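Local coordinates for protein arginine decarboxylase (Campylobacter jejuni subsp. jejuni, PDB 3NZP) that probably catalyses the pyridoxal phosphate-dependent decarboxylation of arginine to agmatine, a step in polyamine and spermidine biosynthesis, at residues Q281-E285 against K493-L497. Residues are numbered along the deposited sequence; the frame is centred on the assembly and turned at random.
Sequences QFKNE and KDKPL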
ATOM      1  N   GLN B 281       1.779 -15.176  16.974  1.00 57.02           N
ATOM      2  CA  GLN B 281       2.870 -16.119  17.263  1.00 59.97           C
ATOM      3  C   GLN B 281       3.337 -15.930  18.707  1.00 61.91           C
ATOM      4  O   GLN B 281       4.411 -16.397  19.094  1.00 58.26           O
ATOM      5  CB  GLN B 281       4.056 -15.909  16.313  1.00 54.01           C
ATOM      6  CG  GLN B 281       4.846 -14.623  16.542  1.00 55.12           C
ATOM      7  CD  GLN B 281       6.068 -14.506  15.631  1.00 52.04           C
ATOM      8  OE1 GLN B 281       6.859 -15.441  15.515  1.00 47.67           O
ATOM      9  NE2 GLN B 281       6.229 -13.350  14.991  1.00 43.83           N
ATOM     10  N   PHE B 282       2.514 -15.238  19.491  1.00 67.76           N
ATOM     11  CA  PHE B 282       2.803 -14.972  20.892  1.00 70.73           C
ATOM     12  C   PHE B 282       1.681 -15.494  21.781  1.00 77.62           C
ATOM     13  O   PHE B 282       0.497 -15.231  21.542  1.00 80.04           O
ATOM     14  CB  PHE B 282       2.996 -13.472  21.113  1.00 70.83           C
ATOM     15  CG  PHE B 282       4.208 -12.918  20.427  1.00 75.06           C
ATOM     16  CD1 PHE B 282       5.482 -13.191  20.911  1.00 74.78           C
ATOM     17  CD2 PHE B 282       4.082 -12.153  19.274  1.00 81.00           C
ATOM     18  CE1 PHE B 282       6.616 -12.713  20.257  1.00 76.01           C
ATOM     19  CE2 PHE B 282       5.212 -11.669  18.612  1.00 83.03           C
ATOM     20  CZ  PHE B 282       6.480 -11.954  19.106  1.00 77.11           C
ATOM     21  N   LYS B 283       2.075 -16.242  22.806  1.00 83.38           N
ATOM     22  CA  LYS B 283       1.150 -16.836  23.757  1.00 87.63           C
ATOM     23  C   LYS B 283       0.199 -15.785  24.328  1.00 88.54           C
ATOM     24  O   LYS B 283       0.614 -14.683  24.695  1.00 91.18           O
ATOM     25  CB  LYS B 283       1.943 -17.508  24.888  1.00 92.64           C
ATOM     26  CG  LYS B 283       1.107 -18.365  25.838  1.00101.80           C
ATOM     27  CD  LYS B 283       1.967 -19.096  26.876  1.00 98.32           C
ATOM     28  CE  LYS B 283       2.653 -18.138  27.854  1.00 98.23           C
ATOM     29  NZ  LYS B 283       1.696 -17.347  28.678  1.00 93.50           N
ATOM     30  N   ASN B 284      -1.080 -16.138  24.397  1.00 84.51           N
ATOM     31  CA  ASN B 284      -2.102 -15.243  24.918  1.00 85.87           C
ATOM     32  C   ASN B 284      -2.243 -13.981  24.078  1.00 83.81           C
ATOM     33  O   ASN B 284      -2.070 -12.868  24.573  1.00 82.82           O
ATOM     34  CB  ASN B 284      -1.809 -14.866  26.380  1.00 89.35           C
ATOM     35  CG  ASN B 284      -1.991 -16.040  27.340  1.00 95.85           C
ATOM     36  OD1 ASN B 284      -1.184 -16.973  27.367  1.00 94.13           O
ATOM     37  ND2 ASN B 284      -3.065 -15.998  28.130  1.00 93.40           N
ATOM     38  N   GLU B 285      -2.548 -14.165  22.797  1.00 81.87           N
ATOM     39  CA  GLU B 285      -2.747 -13.046  21.889  1.00 81.38           C
ATOM     40  C   GLU B 285      -3.389 -13.477  20.581  1.00 76.42           C
ATOM     41  O   GLU B 285      -3.125 -12.892  19.536  1.00 84.18           O
ATOM     42  CB  GLU B 285      -1.428 -12.337  21.599  1.00 88.56           C
ATOM     43  CG  GLU B 285      -1.245 -11.029  22.354  1.00 99.41           C
ATOM     44  CD  GLU B 285       0.006 -10.289  21.915  1.00107.52           C
ATOM     45  OE1 GLU B 285       0.303  -9.207  22.472  1.00111.60           O
ATOM     46  OE2 GLU B 285       0.696 -10.798  21.004  1.00111.80           O
ATOM     47  N   LYS B 493       7.209  -4.890  23.330  1.00110.03           N
ATOM     48  CA  LYS B 493       6.974  -5.601  24.580  1.00109.31           C
ATOM     49  C   LYS B 493       5.980  -6.733  24.330  1.00109.63           C
ATOM     50  O   LYS B 493       6.134  -7.837  24.849  1.00104.53           O
ATOM     51  CB  LYS B 493       6.415  -4.648  25.650  1.00106.91           C
ATOM     52  CG  LYS B 493       7.414  -3.645  26.257  1.00104.81           C
ATOM     53  CD  LYS B 493       7.804  -2.500  25.307  1.00102.41           C
ATOM     54  CE  LYS B 493       9.004  -2.841  24.417  1.00101.29           C
ATOM     55  NZ  LYS B 493       9.340  -1.680  23.537  1.00 97.26           N
ATOM     56  N   ASP B 494       4.960  -6.439  23.530  1.00113.84           N
ATOM     57  CA  ASP B 494       3.934  -7.420  23.180  1.00118.08           C
ATOM     58  C   ASP B 494       4.442  -8.312  22.060  1.00115.84           C
ATOM     59  O   ASP B 494       3.891  -9.379  21.796  1.00117.02           O
ATOM     60  CB  ASP B 494       2.647  -6.716  22.730  1.00121.77           C
ATOM     61  CG  ASP B 494       1.928  -6.032  23.875  1.00127.79           C
ATOM     62  OD1 ASP B 494       2.566  -5.220  24.587  1.00129.28           O
ATOM     63  OD2 ASP B 494       0.723  -6.306  24.065  1.00128.09           O
ATOM     64  N   LYS B 495       5.503  -7.857  21.403  1.00112.55           N
ATOM     65  CA  LYS B 495       6.106  -8.603  20.308  1.00107.04           C
ATOM     66  C   LYS B 495       7.608  -8.794  20.553  1.00101.13           C
ATOM     67  O   LYS B 495       8.443  -8.286  19.801  1.00105.19           O
ATOM     68  CB  LYS B 495       5.865  -7.869  18.981  1.00104.24           C
ATOM     69  CG  LYS B 495       4.393  -7.615  18.672  1.00 95.02           C
ATOM     70  CD  LYS B 495       4.179  -7.132  17.243  1.00 88.27           C
ATOM     71  CE  LYS B 495       4.912  -5.832  16.963  1.00 80.82           C
ATOM     72  NZ  LYS B 495       4.680  -5.368  15.571  1.00 73.74           N
ATOM     73  N   PRO B 496       7.968  -9.526  21.622  1.00 93.19           N
ATOM     74  CA  PRO B 496       9.372  -9.780  21.963  1.00 84.88           C
ATOM     75  C   PRO B 496      10.046 -10.753  21.001  1.00 76.69           C
ATOM     76  O   PRO B 496       9.933 -11.975  21.155  1.00 73.87           O
ATOM     77  CB  PRO B 496       9.279 -10.348  23.372  1.00 91.13           C
ATOM     78  CG  PRO B 496       8.003 -11.136  23.309  1.00 92.30           C
ATOM     79  CD  PRO B 496       7.073 -10.161  22.607  1.00 91.83           C
ATOM     80  N   LEU B 497      10.753 -10.212  20.013  1.00 65.72           N
ATOM     81  CA  LEU B 497      11.437 -11.043  19.032  1.00 56.96           C
ATOM     82  C   LEU B 497      12.896 -11.260  19.393  1.00 51.76           C
ATOM     83  O   LEU B 497      13.619 -10.307  19.671  1.00 45.19           O
ATOM     84  CB  LEU B 497      11.351 -10.400  17.648  1.00 58.91           C
ATOM     85  CG  LEU B 497      11.876 -11.244  16.480  1.00 62.59           C
ATOM     86  CD1 LEU B 497      10.955 -12.447  16.258  1.00 51.53           C
ATOM     87  CD2 LEU B 497      11.944 -10.378  15.220  1.00 64.06           C
TER
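Phe282 and Lys495 bring the two irregular loop backbones closest, with their CA atoms 7.2 Å apart. The ring of Phe282 spans the gap: with CG anti to the carbonyl carbon (chi1 -66°), it reaches the 493-497 backbone. Lys495 CA lies 3.9 Å from the centroid of the Phe282 ring and 29° off its normal, which meets the geometry of a CH-pi contact over the face. Asp494 O sits above that same face, displaced toward the rim. Pro496 adds an apolar contact, its CD 3.5 Å from Phe282 CE1 in an oblique approach. In the fold, 281-285 belongs to the loop between strand 268-272 and helix 292-309 of the eight-stranded parallel barrel that binds the cofactor, whereas 493-497 precedes strand 510-513 of the mixed beta sheet; the contact therefore joins barrel and sheet domain at the surface. Farther along, the side chain of Glu285, extended beyond CG, meets Asp494 at about a right angle, with Glu285 OE1 3.3 Å from Asp494 OD2. Both atoms are acceptors, so this is a like-charge approach and not a bond. The amine of Lys495 turns elsewhere, to a hydrogen bond with Asn459 OD1.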